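Replication initiator A family protein (Staphylococcus aureus CA-347, PDB 4PT7) probably initiates replication of staphylococcal multiresistance plasmids by binding the replication origin through a helix-turn-helix-type domain and assembling there. Local coordinates at residues Pro20-Phe23 with Phe24-Glu27; Lys30-Thr33 with Asn34-Ile38; Tyr121-Glu124 with Lys125-Asp129. One frame throughout, in Å; residues are numbered along the deposited sequence.

Contact 1: residues Pro20-Phe23 with Phe24-Glu27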
ATOM      1  N   PRO B  20     -11.979  17.335  -5.034  1.00 33.06           N
ATOM      2  CA  PRO B  20     -12.104  18.768  -5.313  1.00 34.55           C
ATOM      3  C   PRO B  20     -11.083  19.205  -6.361  1.00 36.99           C
ATOM      4  O   PRO B  20      -9.893  18.895  -6.245  1.00 38.27           O
ATOM      5  CB  PRO B  20     -11.830  19.407  -3.953  1.00 33.20           C
ATOM      6  CG  PRO B  20     -12.381  18.404  -3.001  1.00 30.14           C
ATOM      7  CD  PRO B  20     -11.905  17.088  -3.583  1.00 31.34           C
ATOM      8  N   LYS B  21     -11.548  19.927  -7.378  1.00 36.42           N
ATOM      9  CA  LYS B  21     -10.676  20.415  -8.444  1.00 36.89           C
ATOM     10  C   LYS B  21      -9.600  21.344  -7.895  1.00 37.93           C
ATOM     11  O   LYS B  21      -8.494  21.421  -8.434  1.00 39.51           O
ATOM     12  CB  LYS B  21     -11.492  21.157  -9.513  1.00 36.40           C
ATOM     13  CG  LYS B  21     -12.357  20.256 -10.397  1.00 37.55           C
ATOM     14  CD  LYS B  21     -12.803  21.002 -11.664  1.00 31.81           C
ATOM     15  CE  LYS B  21     -13.649  20.114 -12.550  1.00 36.28           C
ATOM     16  NZ  LYS B  21     -14.079  20.814 -13.806  1.00 36.78           N
ATOM     17  N   VAL B  22      -9.926  22.046  -6.819  1.00 36.62           N
ATOM     18  CA  VAL B  22      -8.975  22.958  -6.205  1.00 39.96           C
ATOM     19  C   VAL B  22      -7.694  22.206  -5.795  1.00 40.98           C
ATOM     20  O   VAL B  22      -6.638  22.814  -5.653  1.00 41.36           O
ATOM     21  CB  VAL B  22      -9.623  23.675  -4.983  1.00 40.29           C
ATOM     22  CG1 VAL B  22      -9.939  22.672  -3.894  1.00 39.17           C
ATOM     23  CG2 VAL B  22      -8.718  24.782  -4.470  1.00 40.82           C
ATOM     24  N   PHE B  23      -7.776  20.885  -5.628  1.00 36.71           N
ATOM     25  CA  PHE B  23      -6.591  20.105  -5.250  1.00 37.99           C
ATOM     26  C   PHE B  23      -5.605  20.014  -6.411  1.00 42.08           C
ATOM     27  O   PHE B  23      -4.471  19.569  -6.235  1.00 40.36           O
ATOM     28  CB  PHE B  23      -6.965  18.665  -4.805  1.00 32.70           C
ATOM     29  CG  PHE B  23      -7.636  18.587  -3.450  1.00 29.03           C
ATOM     30  CD1 PHE B  23      -7.843  19.735  -2.693  1.00 28.55           C
ATOM     31  CD2 PHE B  23      -8.065  17.365  -2.939  1.00 25.58           C
ATOM     32  CE1 PHE B  23      -8.474  19.666  -1.441  1.00 26.19           C
ATOM     33  CE2 PHE B  23      -8.691  17.283  -1.695  1.00 32.56           C
ATOM     34  CZ  PHE B  23      -8.897  18.434  -0.943  1.00 31.49           C
ATOM     35  N   PHE B  24      -6.029  20.427  -7.599  1.00 42.61           N
ATOM     36  CA  PHE B  24      -5.144  20.356  -8.756  1.00 45.31           C
ATOM     37  C   PHE B  24      -4.839  21.726  -9.352  1.00 48.79           C
ATOM     38  O   PHE B  24      -4.097  21.835 -10.321  1.00 52.33           O
ATOM     39  CB  PHE B  24      -5.747  19.462  -9.844  1.00 37.20           C
ATOM     40  CG  PHE B  24      -6.083  18.075  -9.381  1.00 39.35           C
ATOM     41  CD1 PHE B  24      -7.326  17.795  -8.824  1.00 32.10           C
ATOM     42  CD2 PHE B  24      -5.166  17.036  -9.524  1.00 33.37           C
ATOM     43  CE1 PHE B  24      -7.657  16.495  -8.419  1.00 32.50           C
ATOM     44  CE2 PHE B  24      -5.483  15.736  -9.122  1.00 35.07           C
ATOM     45  CZ  PHE B  24      -6.733  15.466  -8.570  1.00 34.85           C
ATOM     46  N   THR B  25      -5.410  22.771  -8.771  1.00 54.64           N
ATOM     47  CA  THR B  25      -5.178  24.125  -9.262  1.00 59.36           C
ATOM     48  C   THR B  25      -4.493  24.963  -8.193  1.00 62.98           C
ATOM     49  O   THR B  25      -3.472  25.602  -8.465  1.00 68.52           O
ATOM     50  CB  THR B  25      -6.503  24.816  -9.668  1.00 59.95           C
ATOM     51  OG1 THR B  25      -7.385  24.872  -8.540  1.00 60.22           O
ATOM     52  CG2 THR B  25      -7.181  24.041 -10.796  1.00 62.21           C
ATOM     53  N   SER B  26      -5.054  24.944  -6.984  1.00 64.58           N
ATOM     54  CA  SER B  26      -4.521  25.694  -5.843  1.00 69.97           C
ATOM     55  C   SER B  26      -3.123  25.223  -5.471  1.00 74.13           C
ATOM     56  O   SER B  26      -2.877  24.015  -5.347  1.00 70.03           O
ATOM     57  CB  SER B  26      -5.441  25.530  -4.623  1.00 70.57           C
ATOM     58  OG  SER B  26      -4.924  26.188  -3.477  1.00 67.78           O
ATOM     59  N   GLU B  27      -2.212  26.176  -5.296  1.00 75.80           N
ATOM     60  CA  GLU B  27      -0.849  25.849  -4.923  1.00 77.84           C
ATOM     61  C   GLU B  27      -0.805  25.577  -3.428  1.00 74.83           C
ATOM     62  O   GLU B  27       0.208  25.113  -2.893  1.00 74.42           O
ATOM     63  CB  GLU B  27       0.088  26.998  -5.282  1.00 85.68           C
ATOM     64  CG  GLU B  27       0.981  26.719  -6.488  1.00 92.10           C
ATOM     65  CD  GLU B  27       0.193  26.380  -7.747  1.00 95.89           C
ATOM     66  OE1 GLU B  27      -0.451  25.307  -7.789  1.00 95.91           O
ATOM     67  OE2 GLU B  27       0.217  27.192  -8.697  1.00100.21           O
TER
HETATM   68  O   HOH W   1      -2.453  21.346  -6.423  1.00 48.23           O
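With chi1 at 65°, Val22 carries CG1 between its backbone N and carbonyl carbon and swings CG2 round beside the carbonyl, where this methyl meets Ser26 CB at 3.4 Å. The Val22 carbonyl O takes the Ser26 N-H at 3.0 Å, a bent bond (141°), and weakly the N-H of Thr25. Thr25 turns OG1 inward over Val22, 3.4 Å from Val22 CA; buried there, the hydroxyl has no polar partner in the model. Ser26 OG points elsewhere, to Asn28.

One residue back the grip is firmer. Phe24 N reaches Lys21 O at 2.8 Å in a nearly straight bond (162°), although the donor stands well above the carbonyl plane. The Phe24 ring then folds back so that Lys21 O also lies at its edge, in the ring plane. Next to it, Phe23 sends its ring off in a different direction, and Pro20 CB covers one face over the centre, 4.1 Å above the plane. A water bridges the turn, donating to Phe23 O at 2.7 Å and to Ser26 O at 2.9 Å.

Together these bonds make a short, weakly bonded helical turn, 22-25, set one residue after strand 16-20, whose last residue, Pro20, pairs antiparallel with a strand of the second subunit. Thr25 and Val22 rest on helix 117-126, Phe23 meets Tyr29 and Tyr40 edge-to-face, and Phe24 touches Lys37 of helix 34-52 and meets Tyr17 of the second subunit edge-to-face.

Contact 2: residues Lys30-Thr33 with Asn34-Ile38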
ATOM      1  N   LYS B  30      -0.374  21.846  -3.180  1.00 46.81           N
ATOM      2  CA  LYS B  30       0.663  21.249  -4.006  1.00 50.09           C
ATOM      3  C   LYS B  30       1.416  20.154  -3.243  1.00 48.17           C
ATOM      4  O   LYS B  30       2.075  19.317  -3.853  1.00 48.68           O
ATOM      5  CB  LYS B  30       1.636  22.330  -4.496  1.00 54.75           C
ATOM      6  CG  LYS B  30       2.447  22.998  -3.386  1.00 65.65           C
ATOM      7  CD  LYS B  30       3.339  24.110  -3.937  1.00 75.54           C
ATOM      8  CE  LYS B  30       4.322  24.620  -2.875  1.00 80.82           C
ATOM      9  NZ  LYS B  30       3.670  25.168  -1.644  1.00 82.30           N
ATOM     10  N   ASN B  31       1.307  20.152  -1.914  1.00 44.69           N
ATOM     11  CA  ASN B  31       1.980  19.147  -1.089  1.00 46.41           C
ATOM     12  C   ASN B  31       1.205  17.832  -0.995  1.00 49.17           C
ATOM     13  O   ASN B  31       1.742  16.822  -0.534  1.00 50.36           O
ATOM     14  CB  ASN B  31       2.218  19.701   0.318  1.00 47.76           C
ATOM     15  CG  ASN B  31       3.245  20.832   0.333  1.00 56.03           C
ATOM     16  OD1 ASN B  31       3.078  21.788   1.129  1.00 52.58           O
ATOM     17  ND2 ASN B  31       4.221  20.759  -0.454  1.00 51.56           N
ATOM     18  N   LEU B  32      -0.051  17.839  -1.430  1.00 42.83           N
ATOM     19  CA  LEU B  32      -0.863  16.633  -1.376  1.00 41.00           C
ATOM     20  C   LEU B  32      -0.410  15.628  -2.425  1.00 42.34           C
ATOM     21  O   LEU B  32      -0.113  15.986  -3.565  1.00 43.05           O
ATOM     22  CB  LEU B  32      -2.353  16.951  -1.605  1.00 37.99           C
ATOM     23  CG  LEU B  32      -3.114  17.786  -0.571  1.00 41.72           C
ATOM     24  CD1 LEU B  32      -4.590  17.835  -0.970  1.00 42.54           C
ATOM     25  CD2 LEU B  32      -2.970  17.177   0.824  1.00 39.68           C
ATOM     26  N   THR B  33      -0.358  14.365  -2.029  1.00 39.94           N
ATOM     27  CA  THR B  33       0.026  13.298  -2.935  1.00 41.17           C
ATOM     28  C   THR B  33      -1.275  12.747  -3.518  1.00 38.97           C
ATOM     29  O   THR B  33      -2.360  13.046  -3.020  1.00 38.45           O
ATOM     30  CB  THR B  33       0.734  12.166  -2.177  1.00 43.39           C
ATOM     31  OG1 THR B  33      -0.188  11.565  -1.259  1.00 38.83           O
ATOM     32  CG2 THR B  33       1.926  12.718  -1.394  1.00 40.28           C
ATOM     33  N   ASN B  34      -1.178  11.942  -4.565  1.00 40.76           N
ATOM     34  CA  ASN B  34      -2.381  11.380  -5.146  1.00 39.36           C
ATOM     35  C   ASN B  34      -3.125  10.536  -4.121  1.00 40.96           C
ATOM     36  O   ASN B  34      -4.357  10.529  -4.105  1.00 42.72           O
ATOM     37  CB  ASN B  34      -2.050  10.538  -6.383  1.00 41.65           C
ATOM     38  CG  ASN B  34      -1.587  11.383  -7.563  1.00 44.97           C
ATOM     39  OD1 ASN B  34      -1.988  12.538  -7.712  1.00 46.74           O
ATOM     40  ND2 ASN B  34      -0.758  10.799  -8.419  1.00 43.72           N
ATOM     41  N   ASP B  35      -2.393   9.830  -3.261  1.00 41.57           N
ATOM     42  CA  ASP B  35      -3.047   9.000  -2.258  1.00 39.88           C
ATOM     43  C   ASP B  35      -3.878   9.823  -1.278  1.00 36.35           C
ATOM     44  O   ASP B  35      -4.928   9.373  -0.808  1.00 32.39           O
ATOM     45  CB  ASP B  35      -2.024   8.143  -1.503  1.00 44.57           C
ATOM     46  CG  ASP B  35      -1.630   6.898  -2.281  1.00 48.67           C
ATOM     47  OD1 ASP B  35      -2.529   6.258  -2.869  1.00 49.17           O
ATOM     48  OD2 ASP B  35      -0.430   6.558  -2.301  1.00 53.32           O
ATOM     49  N   MET B  36      -3.397  11.024  -0.973  1.00 34.05           N
ATOM     50  CA  MET B  36      -4.084  11.935  -0.070  1.00 38.24           C
ATOM     51  C   MET B  36      -5.355  12.484  -0.726  1.00 41.06           C
ATOM     52  O   MET B  36      -6.401  12.599  -0.079  1.00 40.32           O
ATOM     53  CB  MET B  36      -3.174  13.112   0.284  1.00 35.10           C
ATOM     54  CG  MET B  36      -2.091  12.808   1.324  1.00 40.42           C
ATOM     55  SD  MET B  36      -0.822  14.084   1.406  1.00 43.03           S
ATOM     56  CE  MET B  36       0.628  13.105   1.835  1.00 43.34           C
ATOM     57  N   LYS B  37      -5.249  12.857  -1.999  1.00 34.94           N
ATOM     58  CA  LYS B  37      -6.398  13.395  -2.715  1.00 35.81           C
ATOM     59  C   LYS B  37      -7.483  12.327  -2.830  1.00 33.89           C
ATOM     60  O   LYS B  37      -8.659  12.596  -2.621  1.00 35.34           O
ATOM     61  CB  LYS B  37      -5.975  13.883  -4.105  1.00 35.37           C
ATOM     62  CG  LYS B  37      -5.056  15.100  -4.055  1.00 38.65           C
ATOM     63  CD  LYS B  37      -4.550  15.483  -5.436  1.00 38.64           C
ATOM     64  CE  LYS B  37      -3.453  16.533  -5.308  1.00 40.27           C
ATOM     65  NZ  LYS B  37      -2.867  16.898  -6.614  1.00 39.96           N
ATOM     66  N   ILE B  38      -7.079  11.108  -3.164  1.00 32.18           N
ATOM     67  CA  ILE B  38      -8.022  10.012  -3.296  1.00 31.84           C
ATOM     68  C   ILE B  38      -8.624   9.658  -1.932  1.00 35.00           C
ATOM     69  O   ILE B  38      -9.848   9.560  -1.799  1.00 30.74           O
ATOM     70  CB  ILE B  38      -7.325   8.799  -3.955  1.00 34.18           C
ATOM     71  CG1 ILE B  38      -7.080   9.119  -5.435  1.00 36.40           C
ATOM     72  CG2 ILE B  38      -8.162   7.542  -3.798  1.00 32.69           C
ATOM     73  CD1 ILE B  38      -6.229   8.113  -6.170  1.00 28.05           C
TER
HETATM   74  O   HOH W   2      -0.858  18.406  -5.306  1.00 40.70           O
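Thr33 and Met36 lie across one another at a slant, the Met36 chain passing with CG and CE near Thr33 OG1 and CE also near CG2. The Thr33 hydroxyl, held between its own N and carbonyl carbon (chi1 65°), faces the helix start and accepts from Met36 N at 3.3 Å. The same torsion sets Thr33 CG2 beside the backbone N, where it meets Met36 CE at 3.5 Å. The bend in the Met36 chain at its last torsion brings that methyl over. Met36 SD accepts weakly from Thr33 N over 3.5 Å, in a straight bond (166°).

This reciprocal pairing is a capping box: Thr33 is the N-cap of helix 34-52, the first long helix of a fold consistent with a winged helix-turn-helix. The first helical turn closes with Lys37 N to Thr33 O at 3.1 Å, the donor almost in line with the C=O.

Leu32 lies against Met36 and Lys37, crossing each at a slant. Its CD2 touches Met36 SD at 3.8 Å, while its CB meets Lys37 CE, 3.9 Å away. Lys37 runs fully extended over Thr33 O and past the leucine; its NZ reaches Phe23 O and also gives a hydrogen bond to a water that donates to Leu32 O. The preceding loop and the first turn of the helix are thus tied by solvent as well as by backbone. Farther out, Leu32 packs on Leu94, and Met36 on Leu89 of helix 79-91. Asp35 OD2 forms a salt bridge with Lys81.

Contact 3: residues Tyr121-Glu124 with Lys125-Asp129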
ATOM      1  N   TYR B 121     -10.188  31.790 -10.684  1.00 46.95           N
ATOM      2  CA  TYR B 121      -9.655  32.157 -11.989  1.00 50.27           C
ATOM      3  C   TYR B 121      -9.144  30.937 -12.748  1.00 49.08           C
ATOM      4  O   TYR B 121      -9.538  30.693 -13.894  1.00 47.48           O
ATOM      5  CB  TYR B 121      -8.520  33.173 -11.821  1.00 54.47           C
ATOM      6  CG  TYR B 121      -7.825  33.556 -13.112  1.00 64.09           C
ATOM      7  CD1 TYR B 121      -8.404  34.462 -14.003  1.00 69.12           C
ATOM      8  CD2 TYR B 121      -6.588  33.003 -13.447  1.00 66.92           C
ATOM      9  CE1 TYR B 121      -7.765  34.807 -15.200  1.00 72.86           C
ATOM     10  CE2 TYR B 121      -5.943  33.337 -14.633  1.00 72.73           C
ATOM     11  CZ  TYR B 121      -6.534  34.237 -15.506  1.00 76.18           C
ATOM     12  OH  TYR B 121      -5.890  34.558 -16.682  1.00 80.34           O
ATOM     13  N   LYS B 122      -8.269  30.167 -12.109  1.00 45.49           N
ATOM     14  CA  LYS B 122      -7.708  28.994 -12.761  1.00 46.91           C
ATOM     15  C   LYS B 122      -8.751  27.957 -13.153  1.00 43.44           C
ATOM     16  O   LYS B 122      -8.716  27.423 -14.263  1.00 44.73           O
ATOM     17  CB  LYS B 122      -6.647  28.338 -11.874  1.00 55.01           C
ATOM     18  CG  LYS B 122      -5.338  29.119 -11.769  1.00 62.75           C
ATOM     19  CD  LYS B 122      -4.255  28.264 -11.103  1.00 68.28           C
ATOM     20  CE  LYS B 122      -2.906  28.982 -11.041  1.00 68.05           C
ATOM     21  NZ  LYS B 122      -1.846  28.150 -10.383  1.00 68.37           N
ATOM     22  N   ILE B 123      -9.678  27.662 -12.249  1.00 41.74           N
ATOM     23  CA  ILE B 123     -10.694  26.656 -12.539  1.00 40.52           C
ATOM     24  C   ILE B 123     -11.620  27.091 -13.674  1.00 42.23           C
ATOM     25  O   ILE B 123     -11.961  26.296 -14.548  1.00 39.47           O
ATOM     26  CB  ILE B 123     -11.542  26.345 -11.289  1.00 41.82           C
ATOM     27  CG1 ILE B 123     -10.671  25.675 -10.223  1.00 42.62           C
ATOM     28  CG2 ILE B 123     -12.714  25.448 -11.669  1.00 39.67           C
ATOM     29  CD1 ILE B 123     -11.346  25.555  -8.866  1.00 40.18           C
ATOM     30  N   GLU B 124     -12.018  28.358 -13.662  1.00 43.15           N
ATOM     31  CA  GLU B 124     -12.905  28.891 -14.690  1.00 47.66           C
ATOM     32  C   GLU B 124     -12.242  28.802 -16.059  1.00 51.36           C
ATOM     33  O   GLU B 124     -12.873  28.395 -17.037  1.00 50.68           O
ATOM     34  CB  GLU B 124     -13.262  30.352 -14.369  1.00 50.65           C
ATOM     35  CG  GLU B 124     -14.314  30.952 -15.280  1.00 62.39           C
ATOM     36  CD  GLU B 124     -15.732  30.491 -14.948  1.00 72.67           C
ATOM     37  OE1 GLU B 124     -15.945  29.274 -14.732  1.00 74.26           O
ATOM     38  OE2 GLU B 124     -16.637  31.355 -14.915  1.00 79.30           O
ATOM     39  N   LYS B 125     -10.962  29.162 -16.126  1.00 55.21           N
ATOM     40  CA  LYS B 125     -10.244  29.110 -17.389  1.00 58.56           C
ATOM     41  C   LYS B 125     -10.095  27.688 -17.926  1.00 57.93           C
ATOM     42  O   LYS B 125     -10.189  27.463 -19.134  1.00 59.59           O
ATOM     43  CB  LYS B 125      -8.864  29.752 -17.247  1.00 64.49           C
ATOM     44  CG  LYS B 125      -8.110  29.810 -18.569  1.00 74.53           C
ATOM     45  CD  LYS B 125      -6.889  30.714 -18.508  1.00 84.31           C
ATOM     46  CE  LYS B 125      -5.771  30.110 -17.682  1.00 88.04           C
ATOM     47  NZ  LYS B 125      -4.561  30.983 -17.719  1.00 91.72           N
ATOM     48  N   GLU B 126      -9.865  26.726 -17.041  1.00 55.28           N
ATOM     49  CA  GLU B 126      -9.712  25.346 -17.489  1.00 57.09           C
ATOM     50  C   GLU B 126     -10.990  24.754 -18.064  1.00 52.13           C
ATOM     51  O   GLU B 126     -10.954  24.059 -19.075  1.00 51.68           O
ATOM     52  CB  GLU B 126      -9.225  24.445 -16.352  1.00 61.52           C
ATOM     53  CG  GLU B 126      -7.789  24.676 -15.924  1.00 75.52           C
ATOM     54  CD  GLU B 126      -7.282  23.562 -15.016  1.00 83.81           C
ATOM     55  OE1 GLU B 126      -7.275  22.390 -15.459  1.00 88.24           O
ATOM     56  OE2 GLU B 126      -6.900  23.854 -13.861  1.00 86.98           O
ATOM     57  N   GLU B 127     -12.128  25.013 -17.433  1.00 52.63           N
ATOM     58  CA  GLU B 127     -13.351  24.433 -17.955  1.00 54.04           C
ATOM     59  C   GLU B 127     -13.968  25.245 -19.095  1.00 51.78           C
ATOM     60  O   GLU B 127     -15.022  24.896 -19.619  1.00 49.83           O
ATOM     61  CB  GLU B 127     -14.347  24.155 -16.813  1.00 55.22           C
ATOM     62  CG  GLU B 127     -14.469  25.249 -15.802  1.00 54.75           C
ATOM     63  CD  GLU B 127     -15.318  24.871 -14.578  1.00 59.18           C
ATOM     64  OE1 GLU B 127     -15.972  25.791 -14.030  1.00 63.21           O
ATOM     65  OE2 GLU B 127     -15.315  23.687 -14.153  1.00 45.61           O
ATOM     66  N   ASN B 128     -13.285  26.315 -19.494  1.00 49.20           N
ATOM     67  CA  ASN B 128     -13.743  27.133 -20.610  1.00 51.43           C
ATOM     68  C   ASN B 128     -12.681  27.128 -21.695  1.00 52.08           C
ATOM     69  O   ASN B 128     -12.691  27.957 -22.608  1.00 48.92           O
ATOM     70  CB  ASN B 128     -14.036  28.563 -20.164  1.00 52.71           C
ATOM     71  CG  ASN B 128     -15.366  28.675 -19.454  1.00 58.72           C
ATOM     72  OD1 ASN B 128     -15.506  28.274 -18.298  1.00 59.81           O
ATOM     73  ND2 ASN B 128     -16.366  29.191 -20.159  1.00 62.98           N
ATOM     74  N   ASP B 129     -11.767  26.170 -21.591  1.00 46.41           N
ATOM     75  CA  ASP B 129     -10.683  26.039 -22.552  1.00 45.39           C
ATOM     76  C   ASP B 129     -11.144  25.381 -23.852  1.00 45.71           C
ATOM     77  O   ASP B 129     -10.747  24.257 -24.172  1.00 43.37           O
ATOM     78  CB  ASP B 129      -9.535  25.242 -21.919  1.00 47.73           C
ATOM     79  CG  ASP B 129      -8.341  25.088 -22.850  1.00 50.08           C
ATOM     80  OD1 ASP B 129      -8.092  26.009 -23.657  1.00 50.34           O
ATOM     81  OD2 ASP B 129      -7.643  24.051 -22.758  1.00 49.87           O
TER
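Tyr121 and Lys125 come first: their side chains run out on the same flank of the helix, and the bend of Lys125 at chi3 (72°) turns NZ back towards the phenol. NZ stops 4.0 Å from Tyr121 OH, slanting past the ring, in loose packing at the exposed surface. Their backbones are joined regularly, with Lys125 N bonded to Tyr121 O at 3.1 Å.

Lys122 stretches out the other way, to a salt bridge with Glu27. Its contribution here is the carbonyl: Lys122 O accepts from Glu126 N at 3.1 Å and has the CG of Glu126 beside it at 3.3 Å. These are the i to i+4 bonds of the closing turns of helix 117-126, which then gives way to a type I beta turn from Glu126 to Asp129.

Ile123 O takes the last firm bond of this series, from Glu127 N at 3.2 Å. Glu127 places its CG between its own N and carbonyl carbon (chi1 44°), which presses that carbon onto Ile123 O. The rest of its chain lies slantwise over the isoleucine, with Ile123 CG2 3.9 Å from the carboxylate carbon CD. Each oxygen of that carboxylate has its own partner: OE2 a salt bridge with Lys21, OE1 one with Arg15 of the second subunit.

Glu124 bends at chi2 and brings OE1 to within 3.6 Å of Glu127 OE1, the two carboxylate planes turned 42° apart. The two like charges probably repel, and the cations at Glu127 would be expected to ease this. Farther along, Asn128 CB lies 3.3 Å from Glu124 O, and Asp129 leads away to Lys70 and Arg46 of the second subunit.

How the contacts relate
Contact 1 lies between the other two and touches both. Its centre is about 10 Å from that of contact 2, joined by Lys37 NZ to Phe23 O at 3.1 Å and by Phe23 CG to Leu32 CD1 at 4.0 Å. Contact 3 lies about 12 Å away, centre to centre, and is joined by two salt bridges, Glu27 OE2 to Lys122 NZ (2.8 Å) and Lys21 NZ to Glu127 OE2 (3.1 Å). Contacts 2 and 3 do not meet; their nearest atoms are about 9 Å apart. A sulfate, probably from the crystallisation liquor, lies about 5 Å from the Phe24 side chain, and one lies about 4 Å from that of Asn34. All three contacts touch the second subunit.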